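Local coordinates for protein PrimPol AEP domain (PP-N190) (Cyanophage S-2L, PDB 6ZP9) that probably makes primers and copies DNA as an archaeo-eukaryotic primase-polymerase domain, in a phage whose DNA carries 2-aminoadenine in place of adenine, at residues Leu20-Leu25 with Pro112-Arg117; Lys47-Pro52 with Gln59-Gln64; Gly90-Asp93 with Ala98-Val101; Gln142-Ala147 with Gln190-Leu195; Val161-Leu164 with Pro168-Arg171. One frame throughout, in Å; residues are numbered along the deposited sequence.

Interaction 1: residues Leu20-Leu25 with Pro112-Arg117; sequences LLHLSL and PSFQLR
Leu-25 and His-22, one helical turn apart on helix 16-25, meet Phe-114 and Leu-116, alternate residues of strand 114-117, in the buried seam between helix and sheet. The helix runs roughly against the strand, with the two short axes 10.9 Å apart. Phe-114 reaches across this gap because its CG sits between the backbone N and the carbonyl carbon (chi1 69°), a position that an extended backbone tolerates. Leu-25 lies over one face of the ring: CD1 is 4.0 Å from the centroid of the Phe-114 ring, a CH-pi contact displaced toward the rim, while Leu-25 CB touches Phe-114 CE1 at 3.7 Å. His-22 meets the far end of the same ring, its CD2 4.1 Å from Phe-114 CZ, with the two planes nearly perpendicular at 81°. With its CG anti to the backbone N (chi1 -159°), the imidazole also extends to Leu-116, whose CD1 comes to 3.6 Å from His-22 CE1. Phe-114 stacks on Tyr-126 of the neighbouring strand, where Ser-113 and Phe-114 form a classic beta bulge. Histidine suits this place because its ring carbons CD2 and CE1 meet the apolar side chains while ND1 accepts the backbone N-H of Ala-165. That bond fixes the rotation of the ring and would favour a neutral imidazole with its proton on NE2, so a polar group can be buried here at little cost.

Interaction 2: residues Lys47-Pro52 with Gln59-Gln64; sequences KAWTTP and QDAVTQ
Trp-49 pushes the six-membered end of its indole against helix 55-64, where Ala-61, Asp-60 and Gln-64 receive it. Its CZ3 rests 3.6 Å from Ala-61 CB, and the small alanine lets the broad ring come close to the helix backbone. Polar groups gather round the outer end of the ring: Asp-60 OD2 comes obliquely to 3.5 Å from Trp-49 CH2, and Gln-64 NE2 lies at the edge, near the ring plane, 3.6 Å from the same CH2. The amide plane is turned 65° from the ring, so the two groups do not stack.

In the next shell, Gln-64 NE2 donates to Asp-60 OD1 over 3.1 Å, arriving from above the carboxylate plane, one turn along the helix. A water takes a weak bond from Trp-49 NE1 and gives one of 2.8 Å to Gln-64 OE1, so in this conformer both ends of the amide have a partner, which favours this orientation. Phe-66 and Thr-57, the latter from the same helix, also touch the indole and help to place it.

Strand 49-52 is outermost in its antiparallel sheet. Helix 55-64 carries the chain from it to the parallel strand 67-71, with strand 34-38 lying between the two: a beta-alpha-beta crossover whose helix is packed on the sheet partly through this tryptophan.

Interaction 3: residues Gly90-Asp93 with Ala98-Val101; sequences GEWD and AWQV
Trp-92, in the loop that follows strand 85-90, passes Gln-100 of helix 97-102 with their CA atoms 7.3 Å apart, a spacing that side chains and one water bridge without any direct hydrogen bond. The main apolar contact is between two tryptophans. Trp-99 turns the edge of its six-membered ring to the face of Trp-92, with CH2 4.0 Å above the plane of the Trp-92 ring and over its centre. The planes are inclined at 50°, an edge-to-face pair well short of perpendicular, and the six-membered centroids lie 5.1 Å apart. Trp-99 gets there from the exposed side of the helix because its CG is anti to the backbone N (chi1 167°), which brings the end of the indole to Trp-92. Trp-92 also meets the helix backbone, its CZ3 lying 3.6 Å from Gln-100 O.

Gln-100 supplies the polar half of the contact. Its OE1 accepts 2.8 Å from a water that in turn takes the N-H of Trp-92 at 2.9 Å, and accepts from Ile-123 N too; its NE2 donates to the carbonyls of Gly-95 and Lys-121. Four bonds thus grip one buried amide, and glutamine suits the place because it can both give and take. Trp-92 is tied down likewise, NE1 bonding Ala-149 O and the ring meeting Phe-151 edge-to-face. Glu-91 and Asp-93, on either side of it in sequence, have a spacing that recalls the acidic motif of archaeo-eukaryotic primases. The chemistry is consistent with a well-held loop: the bonds to the indole and the amide should restrict their rotation, and a water ties the backbone N of Trp-92, between the two acids, to Gln-100.

Interaction 4: residues Gln142-Ala147 with Gln190-Leu195; sequences QARLIA and QMLQVL
Arg-144 and Leu-145 of helix 135-149 meet Leu-192 and Leu-195 at the end of helix 188-194, joining two helices that both pack on strands 85-90 and 123-129, the helical cover of a four-stranded antiparallel sheet. The segments come closest at Arg-144 and Leu-195, whose CA atoms are 5.8 Å apart.

The apolar contacts line the side nearer the sheet. Leu-195 CB touches Arg-144 CB at 3.8 Å, and Leu-195 CD1 approaches Leu-145 CB at 4.1 Å. Ile-88 touches both Leu-145 and Leu-195, and Leu-109 does the same from a loop, so branched aliphatic side chains fill the wedge between helices and strand.

The ionic contact belongs to one helix: Arg-144 NE forms a salt bridge with Glu-140 a turn earlier, which steadies the side chain before it crosses to the other segment. Extended from CG to NE, with chi2 and chi3 both close to 180°, the arginine carries its charge out to the C-terminal end of helix 188-194. Leu-195 is the first residue beyond that helix, and a positive group beside this end should be favoured by the helix dipole.

The guanidinium is used in two ways. Leu-192 CD1 lies over the centre of one face, 3.4 Å above its plane, an apolar lid on a flat cation that still bonds at its rim. At that rim NH1 of Arg-144 donates to Leu-195 O over 3.0 Å, nearly within the guanidinium plane, with an N-H...O angle of 157°.

Interaction 5: residues Val161-Leu164 with Pro168-Arg171; sequences VMRL and PHQR
Arg-163 and His-169 meet rim to rim: the guanidinium and the imidazole are nearly coplanar, 21° apart, and neither lies over a face of the other. Arg-163 NH2 approaches the edge of the His-169 ring close to its plane and donates to ND1 over 2.9 Å, with an N-H...N angle of 162°. His-169 CB sits in turn at the edge of the guanidinium, 3.9 Å from Arg-163 NH2. At another edge of the imidazole comes Arg-171, its CZ near the ring plane; the approach of its NE to His-169 NE2, at 3.4 Å, is long and weak.

Arg-163 ends strand 161-163, the outermost strand beside 67-71 in one antiparallel sheet, and His-169 belongs to the loop that follows, so the bond spans a short loop running on from the strand. A bend at chi2 (-67°) takes the arginine chain off the strand and toward the loop, beside Asn-67 and His-124, with a weak bond from NE to Tyr-69 OH. Arginine suits the place because its several N-H groups can serve sheet and loop together. His-169 turns its CG anti to the backbone N (chi1 177°), which presents ND1 to the strand. Next to it, Gln-170 is held by hydrogen bonds from its backbone N to Asn-67 OD1 and from NE2 to Phe-66 O.

The contacts are spread over two antiparallel four-stranded sheets. Interactions 2 and 5 belong to the sheet of strands 49-52, 34-38, 67-71 and 161-163; their centres are 12 Å apart, and Val-62 O takes a probable hydrogen bond from Gln-170 NE2. Interactions 1, 3 and 4 gather round the other sheet, where Gln-115 NE2 probably bonds Val-101 O. Interaction 1 also touches interaction 5 through His-22 and Arg-163, so helix 16-25 helps join the halves. Along the chain, interaction 1 spans both 2 and 3, and interaction 4 later spans 5. Interactions 2 and 4, about 34 Å apart between centres, lie on opposite sides of this single compact domain.

Interaction 1: residues Leu20-Leu25 with Pro112-Arg117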
# COMPACT_ATOMS: atom_id res chain seq x y z
N LEU A 20 -3.35 -4.27 -11.92
CA LEU A 20 -2.17 -3.97 -12.72
C LEU A 20 -1.78 -2.50 -12.58
O LEU A 20 -0.58 -2.17 -12.58
CB LEU A 20 -2.41 -4.33 -14.18
CG LEU A 20 -2.46 -5.85 -14.39
CD1 LEU A 20 -2.81 -6.17 -15.82
CD2 LEU A 20 -1.15 -6.52 -13.98
N LEU A 21 -2.76 -1.60 -12.44
CA LEU A 21 -2.46 -0.19 -12.23
C LEU A 21 -1.74 0.03 -10.91
O LEU A 21 -0.79 0.82 -10.85
CB LEU A 21 -3.74 0.65 -12.30
CG LEU A 21 -3.55 2.14 -12.02
CD1 LEU A 21 -2.71 2.82 -13.08
CD2 LEU A 21 -4.90 2.84 -11.86
N HIS A 22 -2.18 -0.63 -9.84
CA HIS A 22 -1.49 -0.55 -8.56
C HIS A 22 -0.03 -0.95 -8.70
O HIS A 22 0.87 -0.24 -8.24
CB HIS A 22 -2.20 -1.45 -7.54
CG HIS A 22 -1.94 -1.09 -6.11
ND1 HIS A 22 -2.71 -1.57 -5.07
CD2 HIS A 22 -0.98 -0.31 -5.54
CE1 HIS A 22 -2.24 -1.10 -3.92
NE2 HIS A 22 -1.20 -0.33 -4.18
N LEU A 23 0.22 -2.09 -9.36
CA LEU A 23 1.59 -2.56 -9.58
C LEU A 23 2.37 -1.58 -10.45
O LEU A 23 3.55 -1.31 -10.19
CB LEU A 23 1.58 -3.95 -10.22
CG LEU A 23 1.65 -5.17 -9.31
CD1 LEU A 23 0.63 -5.07 -8.22
CD2 LEU A 23 1.41 -6.44 -10.11
N SER A 24 1.73 -1.06 -11.50
CA SER A 24 2.39 -0.15 -12.43
C SER A 24 2.81 1.14 -11.73
O SER A 24 3.95 1.60 -11.87
CB SER A 24 1.44 0.15 -13.58
OG SER A 24 2.15 0.75 -14.65
N LEU A 25 1.90 1.74 -10.97
CA LEU A 25 2.25 2.97 -10.28
C LEU A 25 3.36 2.74 -9.26
O LEU A 25 4.16 3.65 -8.99
CB LEU A 25 1.01 3.56 -9.62
CG LEU A 25 -0.10 4.00 -10.60
CD1 LEU A 25 -1.34 4.43 -9.81
CD2 LEU A 25 0.38 5.12 -11.51
N PRO A 112 0.75 13.44 -2.92
CA PRO A 112 1.04 12.02 -3.15
C PRO A 112 1.09 11.71 -4.64
O PRO A 112 0.41 12.34 -5.46
CB PRO A 112 -0.14 11.31 -2.47
CG PRO A 112 -0.61 12.29 -1.42
CD PRO A 112 -0.44 13.64 -2.06
N SER A 113 1.93 10.73 -5.00
CA SER A 113 1.93 10.23 -6.37
C SER A 113 0.56 9.68 -6.74
O SER A 113 0.09 9.86 -7.87
CB SER A 113 3.00 9.16 -6.55
OG SER A 113 4.29 9.69 -6.30
N PHE A 114 -0.07 8.95 -5.82
CA PHE A 114 -1.45 8.49 -5.99
C PHE A 114 -2.03 8.16 -4.63
O PHE A 114 -1.31 8.08 -3.63
CB PHE A 114 -1.56 7.29 -6.94
CG PHE A 114 -0.98 6.01 -6.39
CD1 PHE A 114 0.37 5.74 -6.51
CD2 PHE A 114 -1.79 5.05 -5.82
CE1 PHE A 114 0.91 4.55 -6.06
CE2 PHE A 114 -1.26 3.84 -5.35
CZ PHE A 114 0.10 3.60 -5.48
N GLN A 115 -3.34 7.99 -4.60
CA GLN A 115 -4.06 7.65 -3.39
C GLN A 115 -4.94 6.45 -3.67
O GLN A 115 -5.17 6.07 -4.82
CB GLN A 115 -4.89 8.85 -2.88
CG GLN A 115 -4.02 10.06 -2.56
CD GLN A 115 -4.81 11.26 -2.09
OE1 GLN A 115 -5.54 11.88 -2.88
NE2 GLN A 115 -4.65 11.61 -0.82
N LEU A 116 -5.41 5.82 -2.60
CA LEU A 116 -6.19 4.60 -2.73
C LEU A 116 -7.35 4.63 -1.75
O LEU A 116 -7.15 4.87 -0.55
CB LEU A 116 -5.32 3.36 -2.49
CG LEU A 116 -6.02 2.04 -2.83
CD1 LEU A 116 -5.09 1.13 -3.61
CD2 LEU A 116 -6.48 1.36 -1.55
N ARG A 117 -8.53 4.39 -2.28
CA ARG A 117 -9.72 4.24 -1.45
C ARG A 117 -9.89 2.76 -1.15
O ARG A 117 -10.00 1.95 -2.07
CB ARG A 117 -10.96 4.81 -2.21
CG ARG A 117 -12.16 5.18 -1.36
CD ARG A 117 -12.64 6.61 -1.66
NE ARG A 117 -12.58 6.91 -3.09
CZ ARG A 117 -12.38 8.13 -3.61
NH1 ARG A 117 -12.34 8.28 -4.93
NH2 ARG A 117 -12.24 9.19 -2.82

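Interaction 2: residues Lys47-Pro52 with Gln59-Gln64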
# COMPACT_ATOMS: atom_id res chain seq x y z
N LYS A 47 -5.73 -18.92 8.76
CA LYS A 47 -4.36 -18.63 8.34
C LYS A 47 -4.33 -17.76 7.08
O LYS A 47 -5.04 -18.02 6.10
CB LYS A 47 -3.62 -19.94 8.10
CG LYS A 47 -2.14 -19.77 7.83
CD LYS A 47 -1.50 -21.13 7.60
CE LYS A 47 0.00 -21.04 7.65
NZ LYS A 47 0.60 -22.37 7.35
N ALA A 48 -3.48 -16.74 7.09
CA ALA A 48 -3.29 -15.92 5.91
C ALA A 48 -2.59 -16.71 4.81
O ALA A 48 -1.79 -17.61 5.08
CB ALA A 48 -2.47 -14.67 6.24
N TRP A 49 -2.90 -16.38 3.55
CA TRP A 49 -2.17 -16.93 2.41
C TRP A 49 -1.01 -16.02 2.08
O TRP A 49 -1.17 -14.80 2.04
CB TRP A 49 -3.04 -17.05 1.17
CG TRP A 49 -4.29 -17.85 1.28
CD1 TRP A 49 -4.82 -18.42 2.40
CD2 TRP A 49 -5.17 -18.17 0.20
NE1 TRP A 49 -5.99 -19.09 2.08
CE2 TRP A 49 -6.22 -18.94 0.74
CE3 TRP A 49 -5.16 -17.88 -1.17
CZ2 TRP A 49 -7.26 -19.43 -0.05
CZ3 TRP A 49 -6.20 -18.36 -1.95
CH2 TRP A 49 -7.23 -19.13 -1.39
N THR A 50 0.15 -16.61 1.81
CA THR A 50 1.31 -15.86 1.35
C THR A 50 1.80 -16.56 0.09
O THR A 50 2.26 -17.70 0.14
CB THR A 50 2.40 -15.80 2.41
OG1 THR A 50 2.66 -17.12 2.87
CG2 THR A 50 1.95 -14.96 3.58
N THR A 51 1.72 -15.88 -1.05
CA THR A 51 1.82 -16.57 -2.32
C THR A 51 2.15 -15.56 -3.41
O THR A 51 1.96 -14.35 -3.21
CB THR A 51 0.50 -17.30 -2.62
OG1 THR A 51 0.68 -18.22 -3.70
CG2 THR A 51 -0.59 -16.31 -2.96
N PRO A 52 2.68 -16.00 -4.55
CA PRO A 52 2.82 -15.09 -5.69
C PRO A 52 1.47 -14.54 -6.13
O PRO A 52 0.43 -15.20 -6.03
CB PRO A 52 3.44 -15.98 -6.78
CG PRO A 52 4.18 -17.06 -6.01
CD PRO A 52 3.34 -17.31 -4.79
N GLN A 59 -8.53 -14.72 -7.60
CA GLN A 59 -9.90 -15.19 -7.82
C GLN A 59 -10.35 -16.12 -6.70
O GLN A 59 -11.46 -15.98 -6.17
CB GLN A 59 -9.98 -15.90 -9.18
CG GLN A 59 -11.36 -16.47 -9.48
CD GLN A 59 -12.38 -15.39 -9.79
OE1 GLN A 59 -12.02 -14.26 -10.13
NE2 GLN A 59 -13.64 -15.73 -9.68
N ASP A 60 -9.48 -17.07 -6.32
CA ASP A 60 -9.81 -18.04 -5.28
C ASP A 60 -9.92 -17.39 -3.91
O ASP A 60 -10.84 -17.70 -3.14
CB ASP A 60 -8.75 -19.14 -5.27
CG ASP A 60 -9.18 -20.36 -4.48
OD1 ASP A 60 -10.41 -20.57 -4.32
OD2 ASP A 60 -8.30 -21.13 -4.03
N ALA A 61 -8.98 -16.50 -3.57
CA ALA A 61 -9.02 -15.86 -2.25
C ALA A 61 -10.25 -14.96 -2.10
O ALA A 61 -10.90 -14.97 -1.05
CB ALA A 61 -7.74 -15.07 -2.02
N VAL A 62 -10.57 -14.18 -3.13
CA VAL A 62 -11.69 -13.25 -3.03
C VAL A 62 -13.01 -14.00 -2.90
O VAL A 62 -13.84 -13.69 -2.04
CB VAL A 62 -11.71 -12.28 -4.23
CG1 VAL A 62 -13.02 -11.49 -4.24
CG2 VAL A 62 -10.50 -11.34 -4.18
N THR A 63 -13.24 -15.00 -3.76
CA THR A 63 -14.50 -15.74 -3.65
C THR A 63 -14.60 -16.52 -2.34
O THR A 63 -15.71 -16.72 -1.83
CB THR A 63 -14.68 -16.69 -4.83
OG1 THR A 63 -13.62 -17.66 -4.83
CG2 THR A 63 -14.65 -15.94 -6.15
N GLN A 64 -13.46 -16.98 -1.77
CA GLN A 64 -13.50 -17.64 -0.47
C GLN A 64 -13.80 -16.67 0.66
O GLN A 64 -14.30 -17.10 1.71
CB GLN A 64 -12.21 -18.38 -0.20
CG GLN A 64 -12.19 -19.79 -0.74
CD GLN A 64 -10.95 -20.54 -0.32
OE1 GLN A 64 -10.63 -20.64 0.87
NE2 GLN A 64 -10.22 -21.07 -1.30
O HOH W 1 -8.36 -21.21 2.37

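Interaction 3: residues Gly90-Asp93 with Ala98-Val101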
# COMPACT_ATOMS: atom_id res chain seq x y z
N GLY A 90 1.44 5.79 3.72
CA GLY A 90 0.86 5.75 5.06
C GLY A 90 -0.62 6.04 5.05
O GLY A 90 -1.23 6.28 4.01
N GLU A 91 -1.19 6.03 6.25
CA GLU A 91 -2.62 6.23 6.42
C GLU A 91 -2.87 6.78 7.82
O GLU A 91 -2.13 6.46 8.76
CB GLU A 91 -3.40 4.92 6.24
CG GLU A 91 -2.96 3.84 7.23
CD GLU A 91 -3.72 2.52 7.11
OE1 GLU A 91 -4.94 2.53 6.81
OE2 GLU A 91 -3.10 1.46 7.32
N TRP A 92 -3.92 7.58 7.96
CA TRP A 92 -4.40 7.94 9.29
C TRP A 92 -5.28 6.82 9.84
O TRP A 92 -5.99 6.14 9.10
CB TRP A 92 -5.16 9.26 9.25
CG TRP A 92 -4.21 10.43 9.21
CD1 TRP A 92 -3.45 10.91 10.25
CD2 TRP A 92 -3.88 11.24 8.07
NE1 TRP A 92 -2.68 11.97 9.82
CE2 TRP A 92 -2.92 12.20 8.50
CE3 TRP A 92 -4.30 11.26 6.74
CZ2 TRP A 92 -2.39 13.15 7.63
CZ3 TRP A 92 -3.77 12.21 5.88
CH2 TRP A 92 -2.82 13.14 6.33
N ASP A 93 -5.19 6.61 11.15
CA ASP A 93 -5.98 5.56 11.79
C ASP A 93 -7.47 5.84 11.70
O ASP A 93 -8.28 4.90 11.73
CB ASP A 93 -5.56 5.39 13.25
CG ASP A 93 -5.66 3.96 13.73
OD1 ASP A 93 -6.07 3.09 12.94
OD2 ASP A 93 -5.36 3.71 14.92
N ALA A 98 -13.29 12.44 3.74
CA ALA A 98 -13.00 13.58 2.88
C ALA A 98 -11.84 14.40 3.41
O ALA A 98 -11.00 14.88 2.64
CB ALA A 98 -14.25 14.46 2.74
N TRP A 99 -11.77 14.58 4.73
CA TRP A 99 -10.62 15.28 5.31
C TRP A 99 -9.33 14.52 5.02
O TRP A 99 -8.30 15.13 4.69
CB TRP A 99 -10.83 15.47 6.82
CG TRP A 99 -9.58 15.89 7.51
CD1 TRP A 99 -9.09 17.16 7.63
CD2 TRP A 99 -8.64 15.04 8.18
NE1 TRP A 99 -7.91 17.15 8.33
CE2 TRP A 99 -7.61 15.86 8.68
CE3 TRP A 99 -8.57 13.65 8.40
CZ2 TRP A 99 -6.52 15.35 9.38
CZ3 TRP A 99 -7.50 13.15 9.10
CH2 TRP A 99 -6.48 14.00 9.58
N GLN A 100 -9.38 13.18 5.10
CA GLN A 100 -8.18 12.37 4.91
C GLN A 100 -7.58 12.57 3.52
O GLN A 100 -6.36 12.53 3.36
CB GLN A 100 -8.51 10.90 5.12
CG GLN A 100 -8.78 10.52 6.55
CD GLN A 100 -8.84 9.03 6.73
OE1 GLN A 100 -8.03 8.28 6.17
NE2 GLN A 100 -9.82 8.57 7.49
N VAL A 101 -8.43 12.78 2.51
CA VAL A 101 -7.94 12.87 1.14
C VAL A 101 -6.98 14.03 0.99
O VAL A 101 -5.94 13.91 0.32
CB VAL A 101 -9.12 12.98 0.16
CG1 VAL A 101 -8.61 13.27 -1.24
CG2 VAL A 101 -9.95 11.69 0.19
O HOH W 2 -5.32 8.36 5.54

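Interaction 4: residues Gln142-Ala147 with Gln190-Leu195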
# COMPACT_ATOMS: atom_id res chain seq x y z
N GLN A 142 10.37 6.50 5.81
CA GLN A 142 9.03 6.07 6.21
C GLN A 142 8.73 6.48 7.64
O GLN A 142 7.62 6.92 7.95
CB GLN A 142 8.90 4.55 6.03
CG GLN A 142 7.53 3.96 6.37
CD GLN A 142 6.57 3.97 5.19
OE1 GLN A 142 6.69 4.78 4.28
NE2 GLN A 142 5.60 3.06 5.20
N ALA A 143 9.73 6.38 8.52
CA ALA A 143 9.54 6.80 9.90
C ALA A 143 9.30 8.30 9.99
O ALA A 143 8.43 8.75 10.75
CB ALA A 143 10.76 6.40 10.74
N ARG A 144 10.04 9.09 9.22
CA ARG A 144 9.84 10.53 9.22
C ARG A 144 8.47 10.90 8.67
O ARG A 144 7.83 11.84 9.16
CB ARG A 144 10.94 11.22 8.42
CG ARG A 144 12.30 11.08 9.06
CD ARG A 144 13.28 12.00 8.38
NE ARG A 144 14.65 11.80 8.83
CZ ARG A 144 15.63 12.66 8.62
NH1 ARG A 144 15.39 13.80 7.97
NH2 ARG A 144 16.86 12.40 9.06
N LEU A 145 8.02 10.18 7.63
CA LEU A 145 6.69 10.43 7.09
C LEU A 145 5.62 10.18 8.14
O LEU A 145 4.69 10.99 8.32
CB LEU A 145 6.47 9.56 5.85
CG LEU A 145 5.05 9.54 5.29
CD1 LEU A 145 4.71 10.87 4.63
CD2 LEU A 145 4.86 8.38 4.30
N ILE A 146 5.73 9.05 8.85
CA ILE A 146 4.76 8.73 9.89
C ILE A 146 4.73 9.82 10.96
O ILE A 146 3.65 10.24 11.40
CB ILE A 146 5.08 7.35 10.51
CG1 ILE A 146 4.83 6.24 9.48
CG2 ILE A 146 4.29 7.14 11.80
CD1 ILE A 146 5.43 4.89 9.84
N ALA A 147 5.91 10.30 11.37
CA ALA A 147 5.99 11.29 12.44
C ALA A 147 5.36 12.61 12.02
O ALA A 147 4.60 13.23 12.78
CB ALA A 147 7.45 11.50 12.83
N GLN A 190 15.77 14.49 -1.95
CA GLN A 190 14.90 15.65 -1.77
C GLN A 190 13.85 15.37 -0.70
O GLN A 190 13.53 16.24 0.11
CB GLN A 190 14.23 16.02 -3.10
CG GLN A 190 15.22 16.40 -4.19
CD GLN A 190 14.55 17.05 -5.38
OE1 GLN A 190 13.76 16.42 -6.09
NE2 GLN A 190 14.86 18.32 -5.61
N MET A 191 13.32 14.15 -0.67
CA MET A 191 12.31 13.80 0.31
C MET A 191 12.88 13.84 1.72
O MET A 191 12.20 14.24 2.67
CB MET A 191 11.72 12.42 -0.01
CG MET A 191 10.55 12.03 0.86
SD MET A 191 9.09 13.05 0.52
CE MET A 191 8.44 12.19 -0.92
N LEU A 192 14.15 13.44 1.87
CA LEU A 192 14.78 13.48 3.19
C LEU A 192 14.88 14.91 3.72
O LEU A 192 14.82 15.12 4.93
CB LEU A 192 16.16 12.84 3.11
CG LEU A 192 16.83 12.46 4.43
CD1 LEU A 192 15.91 11.57 5.28
CD2 LEU A 192 18.14 11.77 4.16
N GLN A 193 14.99 15.90 2.83
CA GLN A 193 15.08 17.29 3.27
C GLN A 193 13.73 17.85 3.71
O GLN A 193 13.67 18.64 4.65
CB GLN A 193 15.64 18.16 2.15
CG GLN A 193 17.03 17.77 1.71
CD GLN A 193 17.66 18.86 0.91
OE1 GLN A 193 18.29 19.76 1.46
NE2 GLN A 193 17.47 18.81 -0.41
N VAL A 194 12.64 17.48 3.03
CA VAL A 194 11.33 18.01 3.38
C VAL A 194 10.70 17.29 4.57
O VAL A 194 9.86 17.88 5.25
CB VAL A 194 10.40 17.96 2.15
CG1 VAL A 194 11.15 18.42 0.93
CG2 VAL A 194 9.86 16.57 1.93
N LEU A 195 11.10 16.05 4.85
CA LEU A 195 10.68 15.29 6.02
C LEU A 195 11.70 15.46 7.12
O LEU A 195 12.89 15.18 6.92
CB LEU A 195 10.53 13.81 5.68
CG LEU A 195 9.48 13.45 4.62
CD1 LEU A 195 9.46 11.94 4.35
CD2 LEU A 195 8.13 13.95 5.07

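Interaction 5: residues Val161-Leu164 with Pro168-Arg171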
# COMPACT_ATOMS: atom_id res chain seq x y z
N VAL A 161 2.48 -5.04 4.19
CA VAL A 161 1.50 -5.25 3.13
C VAL A 161 0.49 -4.12 3.15
O VAL A 161 0.21 -3.53 4.21
CB VAL A 161 0.80 -6.62 3.24
CG1 VAL A 161 1.80 -7.76 3.20
CG2 VAL A 161 -0.06 -6.70 4.51
N MET A 162 -0.08 -3.80 2.00
CA MET A 162 -1.10 -2.77 1.87
C MET A 162 -2.24 -3.29 1.00
O MET A 162 -2.02 -4.10 0.09
CB MET A 162 -0.45 -1.51 1.27
CG MET A 162 0.57 -0.78 2.13
SD MET A 162 -0.13 0.01 3.57
CE MET A 162 -0.69 1.42 2.68
N ARG A 163 -3.45 -2.81 1.29
CA ARG A 163 -4.64 -3.21 0.54
C ARG A 163 -4.41 -3.07 -0.96
O ARG A 163 -3.89 -2.05 -1.43
CB ARG A 163 -5.79 -2.34 0.92
CG ARG A 163 -6.46 -2.73 2.22
CD ARG A 163 -7.18 -4.06 2.20
NE ARG A 163 -7.73 -4.30 3.50
CZ ARG A 163 -9.00 -4.16 3.80
NH1 ARG A 163 -9.38 -4.34 5.02
NH2 ARG A 163 -9.84 -3.89 2.90
N LEU A 164 -4.79 -4.10 -1.71
CA LEU A 164 -4.60 -4.15 -3.16
C LEU A 164 -5.81 -3.54 -3.88
O LEU A 164 -6.96 -3.89 -3.59
CB LEU A 164 -4.38 -5.61 -3.57
CG LEU A 164 -4.25 -5.92 -5.06
CD1 LEU A 164 -3.02 -5.22 -5.66
CD2 LEU A 164 -4.22 -7.44 -5.29
N PRO A 168 -12.30 -6.50 -3.41
CA PRO A 168 -13.30 -6.01 -2.46
C PRO A 168 -12.81 -5.98 -1.02
O PRO A 168 -12.05 -6.85 -0.57
CB PRO A 168 -14.47 -6.99 -2.62
CG PRO A 168 -13.86 -8.23 -3.17
CD PRO A 168 -12.70 -7.79 -4.02
N HIS A 169 -13.25 -4.93 -0.31
CA HIS A 169 -13.28 -4.88 1.14
C HIS A 169 -14.43 -5.77 1.59
O HIS A 169 -15.59 -5.44 1.36
CB HIS A 169 -13.46 -3.42 1.56
CG HIS A 169 -13.57 -3.20 3.03
ND1 HIS A 169 -12.47 -3.08 3.85
CD2 HIS A 169 -14.65 -3.01 3.83
CE1 HIS A 169 -12.87 -2.86 5.09
NE2 HIS A 169 -14.18 -2.81 5.10
N GLN A 170 -14.11 -6.92 2.18
CA GLN A 170 -15.11 -7.98 2.31
C GLN A 170 -16.27 -7.61 3.23
O GLN A 170 -17.36 -8.16 3.07
CB GLN A 170 -14.45 -9.27 2.80
CG GLN A 170 -13.55 -9.93 1.78
CD GLN A 170 -14.32 -10.63 0.66
OE1 GLN A 170 -15.54 -10.63 0.64
NE2 GLN A 170 -13.59 -11.28 -0.25
N ARG A 171 -16.06 -6.69 4.17
CA ARG A 171 -17.13 -6.33 5.09
C ARG A 171 -18.26 -5.61 4.36
O ARG A 171 -19.44 -5.84 4.66
CB ARG A 171 -16.59 -5.46 6.23
CG ARG A 171 -17.60 -5.10 7.32
CD ARG A 171 -16.98 -4.18 8.38
NE ARG A 171 -16.32 -3.02 7.77
CZ ARG A 171 -16.75 -1.76 7.85
NH1 ARG A 171 -17.87 -1.48 8.50
NH2 ARG A 171 -16.07 -0.78 7.26